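PDB 4EZA: Ras GTPase-activating-like protein IQGAP2 from Homo sapiens, which carries an atypical phosphoinositide-binding domain with a pseudo C2 fold, through which it probably associates with membranes. Local coordinates for residues V34-D39 against V91-M96; V49-I54 against K95-V100; V76-Q81 against N105-L110. One frame throughout, in Å; residues are numbered along the deposited sequence.

How the contacts relate
Contact 2 lies in the core of a small domain, with contacts 1 and 3 farther out. The centre of contact 2 is about 9 Å from that of contact 1 and about 11 Å from that of contact 3; the centres of the outer two are about 12 Å apart. Contact 1 spans the three-stranded sheet, contact 2 joins that sheet to the four-stranded one, and contact 3 lays helix 104-112 against the end of strand 71-79 and the start of helix 80-88. Along the chain the first segments come in the order 34-39, 49-54, 76-81, and the second segments follow in the same order. The segments of contacts 1 and 2 share Lys-95 and Met-96. Met-96, which touches Phe-51 in contact 2, also lies against Leu-107 of contact 3.

Contact 1 of 3, residues V34-D39 against V91-M96; sequences VLLDID and VAVMKM
Lys-95 NZ donates to Asp-39 OD2 over 3.0 Å in a salt bridge, meeting the oxygen on its syn side and 16° out of the carboxylate plane. The lysine gets there by folding: its chain bends at chi2, chi3 and chi4, which carries NZ across to the aspartate although its CB does not point that way. With an alanine here instead of Asp-39, the ammonium group of Lys-95 would probably lose its carboxylate mate and be left to swing at the surface. The second kind of interaction is apolar and pairs Leu-36 with Val-93, whose side chains cross at about a right angle; Val-93 CG1 lies 3.8 Å from Leu-36 CD2 and 4.2 Å from Leu-36 CD1.

The backbones stay apart, the CA atoms of Leu-36 and Val-93 being 8.6 Å from each other, because strand 100-103 runs between them. The outer strands therefore point roughly the same way, 26° apart, and are bridged over the middle one, where Lys-101 faces a classic beta bulge at Leu-36 and Asp-37. Beneath strand 35-38, Leu-35 packs on helix 26-32 and on Phe-51 of strand 49-55.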
loop_
_atom_site.group_PDB
_atom_site.type_symbol
_atom_site.label_atom_id
_atom_site.label_comp_id
_atom_site.label_asym_id
_atom_site.label_seq_id
_atom_site.Cartn_x
_atom_site.Cartn_y
_atom_site.Cartn_z
ATOM N N VAL A 34 -7.728 1.483 3.814
ATOM C CA VAL A 34 -6.293 1.597 3.615
ATOM C C VAL A 34 -5.990 2.425 2.369
ATOM O O VAL A 34 -5.058 3.240 2.363
ATOM C CB VAL A 34 -5.620 0.198 3.455
ATOM C CG1 VAL A 34 -4.119 0.336 3.100
ATOM C CG2 VAL A 34 -5.779 -0.610 4.693
ATOM N N LEU A 35 -6.776 2.206 1.322
ATOM C CA LEU A 35 -6.558 2.901 0.069
ATOM C C LEU A 35 -7.627 3.970 -0.078
ATOM O O LEU A 35 -8.840 3.688 0.065
ATOM C CB LEU A 35 -6.606 1.910 -1.091
ATOM C CG LEU A 35 -6.301 2.451 -2.478
ATOM C CD1 LEU A 35 -5.474 1.413 -3.253
ATOM C CD2 LEU A 35 -7.553 2.745 -3.177
ATOM N N LEU A 36 -7.197 5.181 -0.410
ATOM C CA LEU A 36 -8.124 6.280 -0.688
ATOM C C LEU A 36 -8.516 6.363 -2.169
ATOM O O LEU A 36 -9.705 6.460 -2.499
ATOM C CB LEU A 36 -7.556 7.633 -0.220
ATOM C CG LEU A 36 -7.578 7.905 1.289
ATOM C CD1 LEU A 36 -6.523 7.061 2.006
ATOM C CD2 LEU A 36 -7.382 9.371 1.572
ATOM N N ASP A 37 -7.524 6.347 -3.057
ATOM C CA ASP A 37 -7.811 6.481 -4.484
ATOM C C ASP A 37 -6.601 6.113 -5.314
ATOM O O ASP A 37 -5.475 6.079 -4.815
ATOM C CB ASP A 37 -8.240 7.919 -4.799
ATOM C CG ASP A 37 -9.075 8.035 -6.078
ATOM O OD1 ASP A 37 -9.469 7.022 -6.701
ATOM O OD2 ASP A 37 -9.351 9.189 -6.473
ATOM N N ILE A 38 -6.858 5.816 -6.586
ATOM C CA ILE A 38 -5.815 5.601 -7.589
ATOM C C ILE A 38 -6.118 6.567 -8.734
ATOM O O ILE A 38 -7.185 6.482 -9.353
ATOM C CB ILE A 38 -5.783 4.162 -8.124
ATOM C CG1 ILE A 38 -5.491 3.160 -6.999
ATOM C CG2 ILE A 38 -4.701 4.044 -9.230
ATOM C CD1 ILE A 38 -5.669 1.709 -7.380
ATOM N N ASP A 39 -5.188 7.494 -8.969
ATOM C CA ASP A 39 -5.382 8.533 -9.979
ATOM C C ASP A 39 -5.553 7.872 -11.330
ATOM O O ASP A 39 -4.854 6.892 -11.642
ATOM C CB ASP A 39 -4.171 9.474 -10.043
ATOM C CG ASP A 39 -3.921 10.228 -8.744
ATOM O OD1 ASP A 39 -4.880 10.513 -8.001
ATOM O OD2 ASP A 39 -2.737 10.567 -8.488
ATOM N N VAL A 91 0.769 13.056 10.025
ATOM C CA VAL A 91 0.565 12.791 8.601
ATOM C C VAL A 91 -0.400 11.623 8.482
ATOM O O VAL A 91 -0.062 10.498 8.860
ATOM C CB VAL A 91 1.900 12.411 7.894
ATOM C CG1 VAL A 91 1.687 12.166 6.413
ATOM C CG2 VAL A 91 2.966 13.499 8.117
ATOM N N ALA A 92 -1.608 11.899 8.001
ATOM C CA ALA A 92 -2.643 10.859 7.915
ATOM C C ALA A 92 -2.574 10.003 6.647
ATOM O O ALA A 92 -3.019 8.855 6.647
ATOM C CB ALA A 92 -4.012 11.488 8.037
ATOM N N VAL A 93 -2.093 10.597 5.564
ATOM C CA VAL A 93 -2.109 9.957 4.246
ATOM C C VAL A 93 -0.808 10.173 3.495
ATOM O O VAL A 93 -0.064 11.123 3.766
ATOM C CB VAL A 93 -3.310 10.458 3.378
ATOM C CG1 VAL A 93 -4.649 10.171 4.048
ATOM C CG2 VAL A 93 -3.180 11.939 3.090
ATOM N N MET A 94 -0.569 9.311 2.506
ATOM C CA MET A 94 0.650 9.375 1.731
ATOM C C MET A 94 0.446 8.759 0.367
ATOM O O MET A 94 -0.386 7.863 0.203
ATOM C CB MET A 94 1.776 8.665 2.475
ATOM C CG MET A 94 1.545 7.212 2.705
ATOM S SD MET A 94 2.873 6.450 3.636
ATOM C CE MET A 94 4.209 6.879 2.672
ATOM N N LYS A 95 1.188 9.251 -0.618
ATOM C CA LYS A 95 1.187 8.670 -1.962
ATOM C C LYS A 95 2.229 7.561 -2.000
ATOM O O LYS A 95 3.408 7.826 -2.250
ATOM C CB LYS A 95 1.492 9.743 -3.014
ATOM C CG LYS A 95 0.408 10.799 -3.161
ATOM C CD LYS A 95 -0.911 10.234 -3.678
ATOM C CE LYS A 95 -0.948 10.073 -5.189
ATOM N NZ LYS A 95 -1.279 11.314 -5.960
ATOM N N MET A 96 1.794 6.336 -1.688
ATOM C CA MET A 96 2.662 5.163 -1.598
ATOM C C MET A 96 3.266 4.841 -2.966
ATOM O O MET A 96 4.432 4.406 -3.060
ATOM C CB MET A 96 1.855 3.978 -1.051
ATOM C CG MET A 96 2.562 2.627 -1.005
ATOM S SD MET A 96 1.523 1.360 -0.268
ATOM C CE MET A 96 0.360 1.030 -1.574
#

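Contact 2 of 3, residues V49-I54 against K95-V100; sequences VTFDII and KMFDKV
Val-100 N donates to Phe-97 O over 3.0 Å, closing a type I beta turn whose two end residues both reach Phe-51. The turn joins strands 93-97 and 100-103 in a hairpin, and a classic beta bulge, with Met-96 and Phe-97 both facing Val-100, sets two consecutive side chains toward strand 49-55. No hydrogen bond crosses the contact; three apolar side chains receive the ring of Phe-51, which projects from the larger sheet.

Phe-97 approaches that ring at its edge, near its plane, with CE2 3.8 Å from Phe-51 CE1. The two rings lie nearly parallel, side by side, and the side chains slide past each other in opposite directions. Met-96 stretches out first, CG anti to the backbone N (chi1 175°) and SD anti to CA, then bends at chi3 so that its methyl CE turns to the CD1-CE1 side of the Phe-51 ring. All four residues are buried, which fits a hydrophobic joint between the two sheets. Ser-66 of strand 61-68 touches both phenylalanines. At the far end of the ring, arriving from the opposite direction, Val-100 CG1 stands 4.0 Å from Phe-51 CZ.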
loop_
_atom_site.group_PDB
_atom_site.type_symbol
_atom_site.label_atom_id
_atom_site.label_comp_id
_atom_site.label_asym_id
_atom_site.label_seq_id
_atom_site.Cartn_x
_atom_site.Cartn_y
_atom_site.Cartn_z
ATOM N N VAL A 49 -6.236 -4.006 -10.000
ATOM C CA VAL A 49 -4.974 -3.665 -9.356
ATOM C C VAL A 49 -4.805 -4.512 -8.116
ATOM O O VAL A 49 -5.741 -4.648 -7.310
ATOM C CB VAL A 49 -4.914 -2.158 -8.989
ATOM C CG1 VAL A 49 -3.734 -1.862 -8.094
ATOM C CG2 VAL A 49 -4.868 -1.320 -10.266
ATOM N N THR A 50 -3.610 -5.073 -7.952
ATOM C CA THR A 50 -3.294 -5.858 -6.756
ATOM C C THR A 50 -2.004 -5.328 -6.164
ATOM O O THR A 50 -1.155 -4.774 -6.869
ATOM C CB THR A 50 -3.195 -7.373 -7.073
ATOM O OG1 THR A 50 -4.495 -7.872 -7.393
ATOM C CG2 THR A 50 -2.655 -8.175 -5.896
ATOM N N PHE A 51 -1.885 -5.456 -4.850
ATOM C CA PHE A 51 -0.658 -5.116 -4.141
ATOM C C PHE A 51 -0.142 -6.346 -3.435
ATOM O O PHE A 51 -0.899 -6.992 -2.722
ATOM C CB PHE A 51 -0.908 -4.001 -3.136
ATOM C CG PHE A 51 -1.421 -2.759 -3.762
ATOM C CD1 PHE A 51 -0.543 -1.863 -4.375
ATOM C CD2 PHE A 51 -2.790 -2.481 -3.770
ATOM C CE1 PHE A 51 -1.028 -0.719 -5.007
ATOM C CE2 PHE A 51 -3.269 -1.346 -4.385
ATOM C CZ PHE A 51 -2.400 -0.464 -5.000
ATOM N N ASP A 52 1.113 -6.693 -3.697
ATOM C CA ASP A 52 1.790 -7.818 -3.044
ATOM C C ASP A 52 2.669 -7.235 -1.958
ATOM O O ASP A 52 3.455 -6.321 -2.238
ATOM C CB ASP A 52 2.705 -8.592 -4.017
ATOM C CG ASP A 52 1.940 -9.396 -5.065
ATOM O OD1 ASP A 52 0.686 -9.425 -5.044
ATOM O OD2 ASP A 52 2.616 -10.018 -5.925
ATOM N N ILE A 53 2.546 -7.754 -0.737
ATOM C CA ILE A 53 3.369 -7.294 0.377
ATOM C C ILE A 53 4.334 -8.387 0.759
ATOM O O ILE A 53 3.914 -9.476 1.128
ATOM C CB ILE A 53 2.543 -6.971 1.628
ATOM C CG1 ILE A 53 1.322 -6.097 1.313
ATOM C CG2 ILE A 53 3.451 -6.388 2.722
ATOM C CD1 ILE A 53 1.592 -4.745 0.772
ATOM N N ILE A 54 5.625 -8.090 0.692
ATOM C CA ILE A 54 6.649 -9.095 0.968
ATOM C C ILE A 54 7.601 -8.600 2.058
ATOM O O ILE A 54 8.098 -7.470 1.994
ATOM C CB ILE A 54 7.434 -9.460 -0.317
ATOM C CG1 ILE A 54 6.553 -9.260 -1.564
ATOM C CG2 ILE A 54 7.941 -10.896 -0.238
ATOM C CD1 ILE A 54 7.284 -8.727 -2.800
ATOM N N LYS A 95 1.188 9.251 -0.618
ATOM C CA LYS A 95 1.187 8.670 -1.962
ATOM C C LYS A 95 2.229 7.561 -2.000
ATOM O O LYS A 95 3.408 7.826 -2.250
ATOM C CB LYS A 95 1.492 9.743 -3.014
ATOM C CG LYS A 95 0.408 10.799 -3.161
ATOM C CD LYS A 95 -0.911 10.234 -3.678
ATOM C CE LYS A 95 -0.948 10.073 -5.189
ATOM N NZ LYS A 95 -1.279 11.314 -5.960
ATOM N N MET A 96 1.794 6.336 -1.688
ATOM C CA MET A 96 2.662 5.163 -1.598
ATOM C C MET A 96 3.266 4.841 -2.966
ATOM O O MET A 96 4.432 4.406 -3.060
ATOM C CB MET A 96 1.855 3.978 -1.051
ATOM C CG MET A 96 2.562 2.627 -1.005
ATOM S SD MET A 96 1.523 1.360 -0.268
ATOM C CE MET A 96 0.360 1.030 -1.574
ATOM N N PHE A 97 2.482 5.087 -4.008
ATOM C CA PHE A 97 2.966 5.135 -5.380
ATOM C C PHE A 97 2.502 6.449 -5.975
ATOM O O PHE A 97 1.678 7.137 -5.381
ATOM C CB PHE A 97 2.448 3.955 -6.203
ATOM C CG PHE A 97 2.922 2.621 -5.701
ATOM C CD1 PHE A 97 4.234 2.202 -5.940
ATOM C CD2 PHE A 97 2.081 1.786 -4.986
ATOM C CE1 PHE A 97 4.674 0.962 -5.491
ATOM C CE2 PHE A 97 2.533 0.539 -4.509
ATOM C CZ PHE A 97 3.831 0.135 -4.777
ATOM N N ASP A 98 3.059 6.823 -7.132
ATOM C CA ASP A 98 2.765 8.118 -7.742
ATOM C C ASP A 98 1.265 8.413 -7.808
ATOM O O ASP A 98 0.851 9.537 -7.565
ATOM C CB ASP A 98 3.393 8.220 -9.142
ATOM C CG ASP A 98 4.784 8.858 -9.124
ATOM O OD1 ASP A 98 5.208 9.393 -8.069
ATOM O OD2 ASP A 98 5.453 8.840 -10.187
ATOM N N LYS A 99 0.471 7.390 -8.106
ATOM C CA LYS A 99 -0.969 7.544 -8.300
ATOM C C LYS A 99 -1.797 6.923 -7.170
ATOM O O LYS A 99 -3.019 6.952 -7.231
ATOM C CB LYS A 99 -1.390 6.912 -9.631
ATOM C CG LYS A 99 -0.775 7.549 -10.908
ATOM C CD LYS A 99 -1.504 7.144 -12.215
ATOM C CE LYS A 99 -1.130 5.728 -12.734
ATOM N NZ LYS A 99 -1.446 5.476 -14.205
ATOM N N VAL A 100 -1.149 6.373 -6.149
ATOM C CA VAL A 100 -1.875 5.585 -5.155
ATOM C C VAL A 100 -1.804 6.231 -3.789
ATOM O O VAL A 100 -0.736 6.268 -3.175
ATOM C CB VAL A 100 -1.325 4.146 -5.073
ATOM C CG1 VAL A 100 -2.081 3.354 -4.036
ATOM C CG2 VAL A 100 -1.436 3.437 -6.448
#

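Contact 3 of 3, residues V76-Q81 against N105-L110; sequences VQLNIQ and NLLIYL
Leu-78 and Leu-107 meet where strand 71-79 of the four-stranded sheet passes helix 104-112, a strand-on-helix packing within the pseudo C2 fold. Leu-78 CB heads toward the helix but stays 5.7 Å from Leu-107 CD2. One bond farther along, Leu-78 CG is still 5.2 Å from Leu-107 CD2. With CD1 anti to CA (chi2 175°), the last step runs straight on, and Leu-78 CD1 arrives 3.9 Å from Leu-107 CD2. The other branch, Leu-78 CD2, instead packs back along its own strand, 4.1 Å from Val-76 CG2. The two leucines cross at about a right angle, so the touch is limited to their methyl ends, and Met-96 SD lies close to both.

Two residues on, the chain has left the strand for helix 80-88, and a second pair forms between helices. The CA atoms of Ile-80 and Ile-108 are 7.3 Å apart, the nearest in this contact, and the tip of Ile-80, CD1, reaches the CG2 branch of Ile-108 at 4.0 Å, again crossing at about a right angle. Leu-83 and Gln-87 also lie against Ile-108, extending this helix-helix face. The strand-to-helix change is marked by Asn-79 at the N-cap, whose OD1 accepts from Gln-81 N over 2.8 Å, the donor tilted 15° from the carbonyl plane.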
loop_
_atom_site.group_PDB
_atom_site.type_symbol
_atom_site.label_atom_id
_atom_site.label_comp_id
_atom_site.label_asym_id
_atom_site.label_seq_id
_atom_site.Cartn_x
_atom_site.Cartn_y
_atom_site.Cartn_z
ATOM N N VAL A 76 7.940 -0.407 -4.179
ATOM C CA VAL A 76 8.385 0.558 -3.170
ATOM C C VAL A 76 8.800 -0.181 -1.900
ATOM O O VAL A 76 8.212 -1.200 -1.546
ATOM C CB VAL A 76 7.301 1.639 -2.861
ATOM C CG1 VAL A 76 6.109 1.032 -2.129
ATOM C CG2 VAL A 76 7.890 2.813 -2.065
ATOM N N GLN A 77 9.834 0.312 -1.233
ATOM C CA GLN A 77 10.201 -0.212 0.075
ATOM C C GLN A 77 9.767 0.765 1.140
ATOM O O GLN A 77 10.017 1.970 1.036
ATOM C CB GLN A 77 11.697 -0.534 0.136
ATOM C CG GLN A 77 12.041 -1.746 -0.743
ATOM C CD GLN A 77 13.382 -2.396 -0.441
ATOM O OE1 GLN A 77 13.643 -3.517 -0.888
ATOM N NE2 GLN A 77 14.235 -1.710 0.304
ATOM N N LEU A 78 9.108 0.227 2.160
ATOM C CA LEU A 78 8.610 1.020 3.277
ATOM C C LEU A 78 9.248 0.591 4.580
ATOM O O LEU A 78 9.281 -0.600 4.908
ATOM C CB LEU A 78 7.081 0.907 3.389
ATOM C CG LEU A 78 6.303 1.282 2.124
ATOM C CD1 LEU A 78 4.846 0.988 2.370
ATOM C CD2 LEU A 78 6.505 2.784 1.758
ATOM N N ASN A 79 9.701 1.580 5.330
ATOM C CA ASN A 79 10.384 1.395 6.588
ATOM C C ASN A 79 9.409 1.717 7.712
ATOM O O ASN A 79 8.869 2.814 7.788
ATOM C CB ASN A 79 11.587 2.361 6.589
ATOM C CG ASN A 79 12.422 2.304 7.851
ATOM O OD1 ASN A 79 11.916 2.134 8.957
ATOM N ND2 ASN A 79 13.724 2.471 7.688
ATOM N N ILE A 80 9.192 0.757 8.606
ATOM C CA ILE A 80 8.258 0.953 9.726
ATOM C C ILE A 80 8.570 2.173 10.598
ATOM O O ILE A 80 7.635 2.841 11.082
ATOM C CB ILE A 80 8.185 -0.337 10.606
ATOM C CG1 ILE A 80 7.009 -0.302 11.610
ATOM C CG2 ILE A 80 9.543 -0.620 11.335
ATOM C CD1 ILE A 80 5.687 -0.042 11.022
ATOM N N GLN A 81 9.854 2.476 10.788
ATOM C CA GLN A 81 10.242 3.637 11.612
ATOM C C GLN A 81 9.801 4.917 10.916
ATOM O O GLN A 81 9.355 5.864 11.575
ATOM C CB GLN A 81 11.744 3.693 11.868
ATOM C CG GLN A 81 12.328 2.586 12.709
ATOM C CD GLN A 81 13.633 3.015 13.325
ATOM O OE1 GLN A 81 14.620 3.276 12.621
ATOM N NE2 GLN A 81 13.652 3.114 14.658
ATOM N N ASN A 105 -2.004 5.185 9.106
ATOM C CA ASN A 105 -2.327 4.338 10.251
ATOM C C ASN A 105 -2.775 2.960 9.829
ATOM O O ASN A 105 -2.326 1.961 10.393
ATOM C CB ASN A 105 -3.356 4.991 11.176
ATOM C CG ASN A 105 -2.734 6.075 12.059
ATOM O OD1 ASN A 105 -1.512 6.312 12.036
ATOM N ND2 ASN A 105 -3.572 6.728 12.852
ATOM N N LEU A 106 -3.658 2.902 8.836
ATOM C CA LEU A 106 -4.179 1.615 8.403
ATOM C C LEU A 106 -3.156 0.821 7.599
ATOM O O LEU A 106 -3.177 -0.412 7.641
ATOM C CB LEU A 106 -5.493 1.782 7.640
ATOM C CG LEU A 106 -6.594 2.387 8.512
ATOM C CD1 LEU A 106 -7.816 2.575 7.633
ATOM C CD2 LEU A 106 -6.953 1.495 9.702
ATOM N N LEU A 107 -2.250 1.522 6.912
ATOM C CA LEU A 107 -1.135 0.858 6.242
ATOM C C LEU A 107 -0.210 0.199 7.268
ATOM O O LEU A 107 0.200 -0.935 7.076
ATOM C CB LEU A 107 -0.379 1.834 5.358
ATOM C CG LEU A 107 0.803 1.214 4.615
ATOM C CD1 LEU A 107 0.349 0.167 3.618
ATOM C CD2 LEU A 107 1.569 2.362 3.982
ATOM N N ILE A 108 0.099 0.896 8.365
ATOM C CA ILE A 108 0.947 0.322 9.413
ATOM C C ILE A 108 0.323 -0.984 9.912
ATOM O O ILE A 108 1.012 -2.019 10.018
ATOM C CB ILE A 108 1.166 1.325 10.548
ATOM C CG1 ILE A 108 2.036 2.490 10.073
ATOM C CG2 ILE A 108 1.852 0.631 11.742
ATOM C CD1 ILE A 108 2.007 3.680 10.996
ATOM N N TYR A 109 -0.983 -0.953 10.170
ATOM C CA TYR A 109 -1.691 -2.148 10.651
ATOM C C TYR A 109 -1.665 -3.266 9.605
ATOM O O TYR A 109 -1.442 -4.433 9.946
ATOM C CB TYR A 109 -3.136 -1.788 11.040
ATOM C CG TYR A 109 -4.040 -2.972 11.398
ATOM C CD1 TYR A 109 -4.085 -3.455 12.703
ATOM C CD2 TYR A 109 -4.844 -3.605 10.434
ATOM C CE1 TYR A 109 -4.899 -4.538 13.055
ATOM C CE2 TYR A 109 -5.653 -4.691 10.779
ATOM C CZ TYR A 109 -5.676 -5.146 12.088
ATOM O OH TYR A 109 -6.474 -6.218 12.450
ATOM N N LEU A 110 -1.927 -2.919 8.348
ATOM C CA LEU A 110 -1.895 -3.897 7.266
ATOM C C LEU A 110 -0.536 -4.608 7.201
ATOM O O LEU A 110 -0.470 -5.837 7.038
ATOM C CB LEU A 110 -2.205 -3.224 5.936
ATOM C CG LEU A 110 -2.429 -4.160 4.754
ATOM C CD1 LEU A 110 -3.805 -4.732 4.844
ATOM C CD2 LEU A 110 -2.249 -3.424 3.457
#